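Long-range contacts in alpha-glucosidase (Pseudoalteromonas sp. K8, PDB 5HQA), which hydrolyses alpha-glucosides as a member of glycoside hydrolase family 97, is activated by chloride and carries bound calcium and magnesium ions: residues Q74-Q79 and I245-N250; F104-G109 and V241-I246; D178-S183 and I231-K236; I184-L189 and P227-Q232. One frame throughout, in Å; residues are numbered along the deposited sequence.

Overall arrangement
All four contacts lie in the N-terminal region of the chain, whose family is related to the galactose mutarotases, and all reach one antiparallel sheet. In contacts 1 and 2, strand 75-89 and the hairpin turn before strand 107-114 meet the short helix 245-248; their centres are about 8 Å apart. Contacts 3 and 4 are successive parts of one pairing, strand 181-187 against strand 224-234, with centres about 15 Å apart. Along the chain both are nested inside the loops closed by contacts 1 and 2. Strand 107-114 neighbours strand 224-234, so contact 2 adjoins contacts 3 and 4, and helix 245-248, a little further on, packs back on strand 224-234.

Contact 1: residues Q74-Q79 and I245-N250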
# COMPACT_ATOMS: atom_id res chain seq x y z
N GLN A 74 -3.78 -0.72 -17.30
CA GLN A 74 -4.81 0.16 -17.83
C GLN A 74 -6.19 -0.50 -17.81
O GLN A 74 -7.18 0.13 -17.43
CB GLN A 74 -4.44 0.58 -19.24
CG GLN A 74 -5.53 1.31 -19.98
CD GLN A 74 -5.00 1.96 -21.24
OE1 GLN A 74 -3.79 1.91 -21.51
NE2 GLN A 74 -5.88 2.58 -22.01
N THR A 75 -6.27 -1.77 -18.20
CA THR A 75 -7.52 -2.51 -18.25
C THR A 75 -7.55 -3.57 -17.15
O THR A 75 -6.61 -4.37 -17.03
CB THR A 75 -7.70 -3.17 -19.61
OG1 THR A 75 -7.65 -2.17 -20.63
CG2 THR A 75 -9.04 -3.89 -19.69
N VAL A 76 -8.62 -3.58 -16.36
CA VAL A 76 -8.81 -4.53 -15.27
C VAL A 76 -9.98 -5.42 -15.65
O VAL A 76 -11.09 -4.92 -15.91
CB VAL A 76 -9.08 -3.83 -13.93
CG1 VAL A 76 -9.40 -4.86 -12.85
CG2 VAL A 76 -7.87 -2.96 -13.52
N VAL A 77 -9.74 -6.72 -15.68
CA VAL A 77 -10.75 -7.72 -16.00
C VAL A 77 -11.43 -8.17 -14.71
O VAL A 77 -10.75 -8.46 -13.72
CB VAL A 77 -10.12 -8.90 -16.75
CG1 VAL A 77 -11.09 -10.08 -16.81
CG2 VAL A 77 -9.69 -8.47 -18.14
N ASP A 78 -12.76 -8.23 -14.72
CA ASP A 78 -13.57 -8.68 -13.58
C ASP A 78 -14.38 -9.89 -14.04
O ASP A 78 -15.41 -9.74 -14.70
CB ASP A 78 -14.48 -7.56 -13.07
CG ASP A 78 -15.26 -7.97 -11.82
OD1 ASP A 78 -15.23 -9.15 -11.43
OD2 ASP A 78 -15.93 -7.09 -11.21
N GLN A 79 -13.94 -11.10 -13.68
CA GLN A 79 -14.67 -12.33 -13.99
C GLN A 79 -14.87 -13.09 -12.69
O GLN A 79 -13.89 -13.54 -12.08
CB GLN A 79 -13.92 -13.19 -15.00
CG GLN A 79 -13.80 -12.54 -16.36
CD GLN A 79 -12.87 -13.28 -17.31
OE1 GLN A 79 -11.88 -13.89 -16.89
NE2 GLN A 79 -13.18 -13.23 -18.61
N ILE A 245 -8.05 -8.50 -7.47
CA ILE A 245 -9.25 -8.72 -6.67
C ILE A 245 -9.55 -7.53 -5.77
O ILE A 245 -10.71 -7.14 -5.61
CB ILE A 245 -9.14 -10.04 -5.88
CG1 ILE A 245 -10.47 -10.39 -5.22
CG2 ILE A 245 -8.01 -9.97 -4.84
CD1 ILE A 245 -10.46 -11.77 -4.61
N ILE A 246 -8.51 -6.89 -5.21
CA ILE A 246 -8.77 -5.77 -4.30
C ILE A 246 -9.46 -4.63 -5.04
O ILE A 246 -10.48 -4.10 -4.59
CB ILE A 246 -7.47 -5.29 -3.62
CG1 ILE A 246 -6.85 -6.42 -2.77
CG2 ILE A 246 -7.75 -4.07 -2.74
CD1 ILE A 246 -7.80 -7.00 -1.72
N LEU A 247 -8.92 -4.23 -6.20
CA LEU A 247 -9.57 -3.19 -6.98
C LEU A 247 -10.97 -3.60 -7.42
O LEU A 247 -11.90 -2.79 -7.39
CB LEU A 247 -8.74 -2.84 -8.22
CG LEU A 247 -7.45 -2.04 -7.99
CD1 LEU A 247 -6.69 -1.97 -9.31
CD2 LEU A 247 -7.78 -0.64 -7.48
N ASN A 248 -11.12 -4.86 -7.85
CA ASN A 248 -12.42 -5.30 -8.38
C ASN A 248 -13.52 -5.29 -7.34
O ASN A 248 -14.70 -5.25 -7.69
CB ASN A 248 -12.30 -6.69 -8.99
CG ASN A 248 -11.89 -6.65 -10.45
OD1 ASN A 248 -12.26 -5.73 -11.17
ND2 ASN A 248 -11.12 -7.64 -10.88
N LEU A 249 -13.16 -5.32 -6.06
CA LEU A 249 -14.17 -5.31 -5.01
C LEU A 249 -14.55 -3.91 -4.56
O LEU A 249 -15.43 -3.77 -3.71
CB LEU A 249 -13.69 -6.14 -3.82
CG LEU A 249 -13.63 -7.64 -4.12
CD1 LEU A 249 -13.08 -8.37 -2.92
CD2 LEU A 249 -15.02 -8.19 -4.49
N ASN A 250 -13.93 -2.88 -5.11
CA ASN A 250 -14.27 -1.51 -4.76
C ASN A 250 -15.28 -0.91 -5.73
O ASN A 250 -15.42 -1.35 -6.88
CB ASN A 250 -13.01 -0.65 -4.70
CG ASN A 250 -12.31 -0.78 -3.37
OD1 ASN A 250 -12.54 0.02 -2.46
ND2 ASN A 250 -11.48 -1.82 -3.24
O HOH W 1 -16.33 -7.33 -8.45
O HOH W 2 -15.26 -4.57 -10.89
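Strand 75-89 runs past the C-terminal end of the one-turn helix 245-248, coming nearest where the CA atoms of Asp78 and Asn248 are 6.3 Å apart. Asn248 carries the contact with its amide. Its ND2 donates to Val77 O (3.0 Å, 153° at the hydrogen), approaching tilted from the carbonyl plane. Val76 and Asp78 are paired by backbone bonds with Trp66 and Thr64 of strand 53-67, and the amide serves the carbonyl that lies between them. The other end of the amide, OD1, accepts from Trp66 NE1 and also touches Val76 CG1 at 3.4 Å. The short helix thus packs against a long sheet of the galactose-mutarotase-like N-terminal domain. Asp78 has its CG anti to the backbone N (chi1 -176°), which stacks the carboxylate on the Asn248 amide, the planes 26° apart. Its OD1 is hydrogen-bonded to His80 ND1, while OD2 accepts a hydrogen bond from a water at 2.8 Å that also donates to Asn248 O (2.7 Å). An asparagine suits this site because it offers donor and acceptor on one short arm. Beside it, Val76 CG2 meets Leu247 CD1 loosely at 4.5 Å, an apolar margin to the polar centre.

Contact 2: residues F104-G109 and V241-I246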
# COMPACT_ATOMS: atom_id res chain seq x y z
N PHE A 104 -13.43 -15.49 -7.61
CA PHE A 104 -12.56 -15.25 -8.76
C PHE A 104 -11.59 -16.41 -8.92
O PHE A 104 -11.37 -17.18 -7.98
CB PHE A 104 -11.75 -13.96 -8.59
CG PHE A 104 -12.56 -12.73 -8.31
CD1 PHE A 104 -12.78 -11.80 -9.32
CD2 PHE A 104 -13.07 -12.49 -7.04
CE1 PHE A 104 -13.52 -10.66 -9.08
CE2 PHE A 104 -13.80 -11.35 -6.79
CZ PHE A 104 -14.03 -10.43 -7.81
N ASP A 105 -10.98 -16.51 -10.10
CA ASP A 105 -9.93 -17.51 -10.26
C ASP A 105 -8.75 -17.28 -9.31
O ASP A 105 -8.04 -18.23 -8.99
CB ASP A 105 -9.43 -17.55 -11.70
CG ASP A 105 -10.45 -18.14 -12.65
OD1 ASP A 105 -11.42 -18.78 -12.17
OD2 ASP A 105 -10.29 -17.98 -13.88
N SER A 106 -8.55 -16.05 -8.84
CA SER A 106 -7.42 -15.74 -7.98
C SER A 106 -7.79 -15.60 -6.50
O SER A 106 -6.90 -15.29 -5.70
CB SER A 106 -6.74 -14.46 -8.46
OG SER A 106 -7.65 -13.37 -8.43
N GLY A 107 -9.04 -15.79 -6.12
CA GLY A 107 -9.40 -15.66 -4.72
C GLY A 107 -10.88 -15.37 -4.54
O GLY A 107 -11.66 -15.37 -5.49
N VAL A 108 -11.25 -15.13 -3.29
CA VAL A 108 -12.66 -14.91 -2.96
C VAL A 108 -12.80 -13.69 -2.07
O VAL A 108 -11.94 -13.38 -1.24
CB VAL A 108 -13.30 -16.15 -2.28
CG1 VAL A 108 -13.00 -17.41 -3.06
CG2 VAL A 108 -12.84 -16.28 -0.84
N GLY A 109 -13.91 -12.98 -2.25
CA GLY A 109 -14.29 -11.88 -1.38
C GLY A 109 -15.67 -12.14 -0.83
O GLY A 109 -16.53 -12.70 -1.53
N VAL A 241 0.38 -11.76 -6.41
CA VAL A 241 0.74 -10.42 -6.88
C VAL A 241 -0.11 -10.02 -8.08
O VAL A 241 -0.62 -8.90 -8.15
CB VAL A 241 2.25 -10.38 -7.20
CG1 VAL A 241 2.60 -9.07 -7.86
CG2 VAL A 241 3.07 -10.58 -5.92
N ASN A 242 -0.29 -10.93 -9.04
CA ASN A 242 -0.91 -10.60 -10.32
C ASN A 242 -2.44 -10.54 -10.27
O ASN A 242 -3.08 -10.48 -11.32
CB ASN A 242 -0.45 -11.60 -11.38
CG ASN A 242 1.01 -11.43 -11.71
OD1 ASN A 242 1.52 -10.31 -11.73
ND2 ASN A 242 1.70 -12.54 -11.95
N SER A 243 -3.05 -10.52 -9.09
CA SER A 243 -4.50 -10.45 -8.99
C SER A 243 -4.98 -9.01 -8.87
O SER A 243 -4.31 -8.15 -8.28
CB SER A 243 -4.96 -11.26 -7.77
OG SER A 243 -6.35 -11.09 -7.56
N ASP A 244 -6.16 -8.73 -9.46
CA ASP A 244 -6.84 -7.45 -9.33
C ASP A 244 -8.01 -7.50 -8.34
O ASP A 244 -8.89 -6.63 -8.39
CB ASP A 244 -7.35 -6.98 -10.69
CG ASP A 244 -6.23 -6.63 -11.65
OD1 ASP A 244 -5.39 -5.77 -11.31
OD2 ASP A 244 -6.21 -7.20 -12.76
N ILE A 245 -8.05 -8.50 -7.47
CA ILE A 245 -9.25 -8.72 -6.67
C ILE A 245 -9.55 -7.53 -5.77
O ILE A 245 -10.71 -7.14 -5.61
CB ILE A 245 -9.14 -10.04 -5.88
CG1 ILE A 245 -10.47 -10.39 -5.22
CG2 ILE A 245 -8.01 -9.97 -4.84
CD1 ILE A 245 -10.46 -11.77 -4.61
N ILE A 246 -8.51 -6.89 -5.21
CA ILE A 246 -8.77 -5.77 -4.30
C ILE A 246 -9.46 -4.63 -5.04
O ILE A 246 -10.48 -4.10 -4.59
CB ILE A 246 -7.47 -5.29 -3.62
CG1 ILE A 246 -6.85 -6.42 -2.77
CG2 ILE A 246 -7.75 -4.07 -2.74
CD1 ILE A 246 -7.80 -7.00 -1.72
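Two serine hydroxyls join Ser106 and Ser243: their OG atoms are 2.8 Å apart in a hydrogen bond that either could donate. Ser106 OG sits between its backbone N and carbonyl carbon (chi1 60°), while Ser243 OG is swung anti to its own N. Ser243 OG also accepts from the backbone N of Ile245 at 3.1 Å, closing an ST turn just where helix 245-248 begins. With an alanine in place of Ser243, the Ile245 N-H would probably lose the acceptor that closes this turn and Ser106 OG its mate across the contact.

The apolar part is carried by Ile245. Its CG1 makes an off-centre CH-pi contact with the Phe104 ring, 4.2 Å from the centroid and 29° from the ring normal. Beyond it, CD1 lies 3.6 Å from Phe104 CD2 and equally near Gly107 C.

Backbone bonds shape the first segment. Gly107 N to Phe104 O (3.3 Å) closes a type I turn, and Phe104 N to Gly107 O (2.8 Å) pairs the ends of strands 95-104 and 107-114 in a tight hairpin. Gly107 suits its place on two counts: a CB would jam against the preceding carbonyl and crowd Ile245 CD1. The chemistry is therefore divided: the hydroxyl pair ties the hairpin to the ST turn at the helix start, and the isoleucine fills the buried side beneath the hairpin.

Contact 3: residues D178-S183 and I231-K236; sequences DGVHIS and IQIGEK
Gly179 O and Glu235 O abut as two acceptors without bonding; Gly179 O accepts instead from His181 ND1 at 2.9 Å, the donor standing 40° above the carbonyl plane. The Gly179 backbone is left-handed (phi 87°), where a side chain would strike the preceding carbonyl, which is why glycine fits. Val180 follows, its CG1 anti to the backbone N (chi1 176°), which carries it across to Ile233 CG2 at 3.8 Å.

At His181 the regular antiparallel pairing begins: His181 N donates to Gly234 O (2.8 Å) and Gly234 N to His181 O (2.9 Å). One face of the imidazole is covered by the Lys236 carbonyl carbon, and Val564 also touches this side chain. A leucine replacing His181 would probably leave Gly179 O without its donor and free the bend before the strand to shift.

Ile182 is a non-hydrogen-bonded partner of Ile233 and turns to the other face, where its CG2 lies side by side with Ile231 CG2 at 3.8 Å. Beta-branched residues suit the extended chain and fill this face, which packs on strands 22-27 and 30-42.

Ser183 pairs with Gln232, and Gln232 N donates to Ser183 O at 2.8 Å. On the His181 face a water links Ser183 OG (2.9 Å) to Gln232 OE1 (2.7 Å); Thr173 binds the same hydroxyl, and Gln232 NE2 donates a hydrogen bond to Leu240 O. One face of the ladder is thus oily and buried between sheets, whereas the other holds polar groups that satisfy one another partly through water.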
# COMPACT_ATOMS: atom_id res chain seq x y z
N ASP A 178 1.53 -27.89 0.90
CA ASP A 178 1.38 -28.13 -0.53
C ASP A 178 2.02 -27.04 -1.39
O ASP A 178 2.10 -27.21 -2.61
CB ASP A 178 -0.10 -28.23 -0.91
CG ASP A 178 -0.77 -29.49 -0.38
OD1 ASP A 178 -0.06 -30.48 -0.13
OD2 ASP A 178 -2.01 -29.49 -0.22
N GLY A 179 2.46 -25.94 -0.79
CA GLY A 179 2.98 -24.82 -1.56
C GLY A 179 1.93 -23.84 -2.04
O GLY A 179 2.28 -22.87 -2.72
N VAL A 180 0.66 -24.05 -1.69
CA VAL A 180 -0.38 -23.10 -2.02
C VAL A 180 -0.18 -21.83 -1.20
O VAL A 180 -0.05 -21.90 0.03
CB VAL A 180 -1.76 -23.70 -1.76
CG1 VAL A 180 -2.86 -22.66 -2.02
CG2 VAL A 180 -1.95 -24.95 -2.61
N HIS A 181 -0.15 -20.68 -1.87
CA HIS A 181 -0.02 -19.40 -1.18
C HIS A 181 -1.38 -18.78 -0.97
O HIS A 181 -2.24 -18.80 -1.86
CB HIS A 181 0.87 -18.44 -1.96
CG HIS A 181 2.32 -18.79 -1.91
ND1 HIS A 181 2.81 -20.00 -2.37
CD2 HIS A 181 3.39 -18.11 -1.42
CE1 HIS A 181 4.12 -20.03 -2.19
NE2 HIS A 181 4.50 -18.90 -1.62
N ILE A 182 -1.58 -18.20 0.21
CA ILE A 182 -2.85 -17.61 0.60
C ILE A 182 -2.56 -16.27 1.26
O ILE A 182 -1.57 -16.12 1.98
CB ILE A 182 -3.63 -18.54 1.55
CG1 ILE A 182 -3.92 -19.87 0.86
CG2 ILE A 182 -4.92 -17.87 2.04
CD1 ILE A 182 -4.60 -20.89 1.75
N SER A 183 -3.41 -15.28 1.00
CA SER A 183 -3.27 -13.99 1.67
C SER A 183 -4.64 -13.47 2.04
O SER A 183 -5.54 -13.43 1.19
CB SER A 183 -2.54 -12.98 0.77
OG SER A 183 -2.21 -11.82 1.51
N ILE A 231 -9.71 -13.38 0.48
CA ILE A 231 -8.82 -14.53 0.61
C ILE A 231 -8.25 -14.80 -0.77
O ILE A 231 -8.92 -15.40 -1.62
CB ILE A 231 -9.54 -15.76 1.16
CG1 ILE A 231 -10.27 -15.42 2.47
CG2 ILE A 231 -8.53 -16.89 1.36
CD1 ILE A 231 -11.21 -16.53 2.96
N GLN A 232 -7.01 -14.36 -1.01
CA GLN A 232 -6.33 -14.69 -2.25
C GLN A 232 -5.72 -16.08 -2.12
O GLN A 232 -5.17 -16.43 -1.07
CB GLN A 232 -5.24 -13.66 -2.55
CG GLN A 232 -5.78 -12.28 -2.87
CD GLN A 232 -4.69 -11.31 -3.28
OE1 GLN A 232 -4.39 -10.34 -2.58
NE2 GLN A 232 -4.09 -11.58 -4.43
N ILE A 233 -5.80 -16.85 -3.20
CA ILE A 233 -5.31 -18.23 -3.22
C ILE A 233 -4.63 -18.47 -4.56
O ILE A 233 -5.23 -18.20 -5.60
CB ILE A 233 -6.46 -19.25 -3.02
CG1 ILE A 233 -7.26 -18.94 -1.75
CG2 ILE A 233 -5.91 -20.68 -3.02
CD1 ILE A 233 -8.59 -19.69 -1.66
N GLY A 234 -3.41 -18.98 -4.53
CA GLY A 234 -2.73 -19.30 -5.78
C GLY A 234 -1.69 -20.39 -5.61
O GLY A 234 -1.17 -20.62 -4.52
N GLU A 235 -1.39 -21.06 -6.73
CA GLU A 235 -0.36 -22.10 -6.71
C GLU A 235 1.03 -21.52 -6.49
O GLU A 235 1.91 -22.22 -5.98
CB GLU A 235 -0.32 -22.89 -8.01
CG GLU A 235 -1.61 -23.25 -8.62
CD GLU A 235 -1.38 -23.95 -9.93
OE1 GLU A 235 -1.35 -25.19 -9.93
OE2 GLU A 235 -1.17 -23.26 -10.95
N LYS A 236 1.25 -20.28 -6.90
CA LYS A 236 2.55 -19.64 -6.86
C LYS A 236 2.45 -18.31 -6.12
O LYS A 236 1.41 -17.65 -6.15
CB LYS A 236 3.10 -19.38 -8.27
CG LYS A 236 3.28 -20.58 -9.13
CD LYS A 236 3.63 -20.14 -10.55
CE LYS A 236 3.93 -21.34 -11.44
NZ LYS A 236 5.01 -22.20 -10.87
O HOH W 3 -4.04 -10.03 0.12

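Contact 4: residues I184-L189 and P227-Q232; sequences IHEAAL and PWRTIQ
The Trp228 indole is met at its edge by Ala187 O, which lies in the ring plane, and by Ala188 CB, 4.3 Å from CD1. Thr230 OG1, 3.4 Å from His185 CB, lies oblique to the His185 ring, whose ND1 and NE2 are hydrogen-bonded to Thr170 OG1 and Asp441 O. At the edge of the Arg229 guanidinium, Glu186 OE2 lies in plane and accepts from NH1 in a salt bridge (3.0 Å, 158°), though the donor comes from above the carboxylate plane. A water donates to Glu186 OE2 (2.6 Å) and accepts from Arg229 NH2. Arg229 bends at chi2 (73°) to lie alongside the glutamate. Glu186 OE1 also binds Lys440 and Met195 N, and Arg229 NE binds Glu128, so the buried charges are probably offset by one another.

On the face shared by Trp228, Ala187, His185 and Thr230, a small residue at Ala187 lets its CB pack 4.0 Å from Trp228 CB. Past the last bridged pair, the Leu189 side chain meets the Pro227 ring, CD1 to CG 3.7 Å. Hydrogen-bonded pairs alternate with non-hydrogen-bonded ones, and the short strand segments differ in direction by 142°: a twisted antiparallel ladder in the beta-sandwich of a galactose-mutarotase-like domain.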
# COMPACT_ATOMS: atom_id res chain seq x y z
N ILE A 184 -4.80 -13.04 3.29
CA ILE A 184 -6.06 -12.54 3.82
C ILE A 184 -5.95 -11.03 3.95
O ILE A 184 -4.96 -10.51 4.47
CB ILE A 184 -6.39 -13.20 5.17
CG1 ILE A 184 -6.49 -14.72 4.98
CG2 ILE A 184 -7.70 -12.63 5.75
CD1 ILE A 184 -6.57 -15.47 6.28
N HIS A 185 -6.98 -10.32 3.50
CA HIS A 185 -6.98 -8.86 3.55
C HIS A 185 -8.44 -8.41 3.53
O HIS A 185 -9.34 -9.19 3.84
CB HIS A 185 -6.11 -8.32 2.40
CG HIS A 185 -5.86 -6.84 2.46
ND1 HIS A 185 -5.42 -6.19 3.59
CD2 HIS A 185 -5.97 -5.89 1.50
CE1 HIS A 185 -5.27 -4.91 3.33
NE2 HIS A 185 -5.60 -4.69 2.07
N GLU A 186 -8.68 -7.14 3.20
CA GLU A 186 -10.04 -6.66 3.07
C GLU A 186 -10.08 -5.57 2.00
O GLU A 186 -9.05 -5.02 1.60
CB GLU A 186 -10.61 -6.17 4.41
CG GLU A 186 -9.76 -5.19 5.17
CD GLU A 186 -10.40 -4.79 6.50
OE1 GLU A 186 -9.66 -4.47 7.45
OE2 GLU A 186 -11.65 -4.79 6.59
N ALA A 187 -11.28 -5.29 1.50
CA ALA A 187 -11.44 -4.31 0.44
C ALA A 187 -12.59 -3.37 0.75
O ALA A 187 -13.60 -3.78 1.34
CB ALA A 187 -11.67 -5.00 -0.92
N ALA A 188 -12.42 -2.10 0.36
CA ALA A 188 -13.44 -1.06 0.52
C ALA A 188 -13.76 -0.83 1.99
O ALA A 188 -14.91 -0.92 2.44
CB ALA A 188 -14.71 -1.38 -0.29
N LEU A 189 -12.72 -0.50 2.76
CA LEU A 189 -12.88 -0.25 4.19
C LEU A 189 -13.44 1.16 4.37
O LEU A 189 -12.69 2.14 4.35
CB LEU A 189 -11.56 -0.44 4.92
CG LEU A 189 -11.53 -0.10 6.41
CD1 LEU A 189 -12.58 -0.87 7.21
CD2 LEU A 189 -10.12 -0.37 6.96
N PRO A 227 -17.16 -4.10 5.13
CA PRO A 227 -16.22 -4.18 4.01
C PRO A 227 -16.10 -5.62 3.54
O PRO A 227 -16.56 -6.56 4.20
CB PRO A 227 -14.89 -3.68 4.61
CG PRO A 227 -15.30 -2.91 5.86
CD PRO A 227 -16.52 -3.62 6.37
N TRP A 228 -15.47 -5.80 2.38
CA TRP A 228 -15.19 -7.15 1.90
C TRP A 228 -14.05 -7.77 2.69
O TRP A 228 -13.07 -7.09 3.02
CB TRP A 228 -14.83 -7.10 0.41
CG TRP A 228 -15.96 -6.65 -0.44
CD1 TRP A 228 -16.27 -5.36 -0.79
CD2 TRP A 228 -16.95 -7.48 -1.05
NE1 TRP A 228 -17.40 -5.35 -1.58
CE2 TRP A 228 -17.84 -6.63 -1.76
CE3 TRP A 228 -17.18 -8.86 -1.07
CZ2 TRP A 228 -18.93 -7.13 -2.49
CZ3 TRP A 228 -18.27 -9.36 -1.79
CH2 TRP A 228 -19.13 -8.49 -2.48
N ARG A 229 -14.17 -9.05 3.01
CA ARG A 229 -13.06 -9.85 3.52
C ARG A 229 -12.51 -10.63 2.33
O ARG A 229 -13.29 -11.23 1.59
CB ARG A 229 -13.53 -10.81 4.61
CG ARG A 229 -13.81 -10.17 5.97
CD ARG A 229 -15.09 -9.32 5.99
NE ARG A 229 -15.16 -8.54 7.23
CZ ARG A 229 -14.48 -7.41 7.43
NH1 ARG A 229 -13.69 -6.92 6.48
NH2 ARG A 229 -14.59 -6.78 8.60
N THR A 230 -11.19 -10.60 2.13
CA THR A 230 -10.62 -11.18 0.92
C THR A 230 -9.65 -12.31 1.27
O THR A 230 -8.88 -12.21 2.23
CB THR A 230 -9.89 -10.14 0.04
OG1 THR A 230 -8.77 -9.58 0.73
CG2 THR A 230 -10.83 -9.01 -0.34
N ILE A 231 -9.71 -13.38 0.48
CA ILE A 231 -8.82 -14.53 0.61
C ILE A 231 -8.25 -14.80 -0.77
O ILE A 231 -8.92 -15.40 -1.62
CB ILE A 231 -9.54 -15.76 1.16
CG1 ILE A 231 -10.27 -15.42 2.47
CG2 ILE A 231 -8.53 -16.89 1.36
CD1 ILE A 231 -11.21 -16.53 2.96
N GLN A 232 -7.01 -14.36 -1.01
CA GLN A 232 -6.33 -14.69 -2.25
C GLN A 232 -5.72 -16.08 -2.12
O GLN A 232 -5.17 -16.43 -1.07
CB GLN A 232 -5.24 -13.66 -2.55
CG GLN A 232 -5.78 -12.28 -2.87
CD GLN A 232 -4.69 -11.31 -3.28
OE1 GLN A 232 -4.39 -10.34 -2.58
NE2 GLN A 232 -4.09 -11.58 -4.43
O HOH W 4 -13.05 -4.47 8.71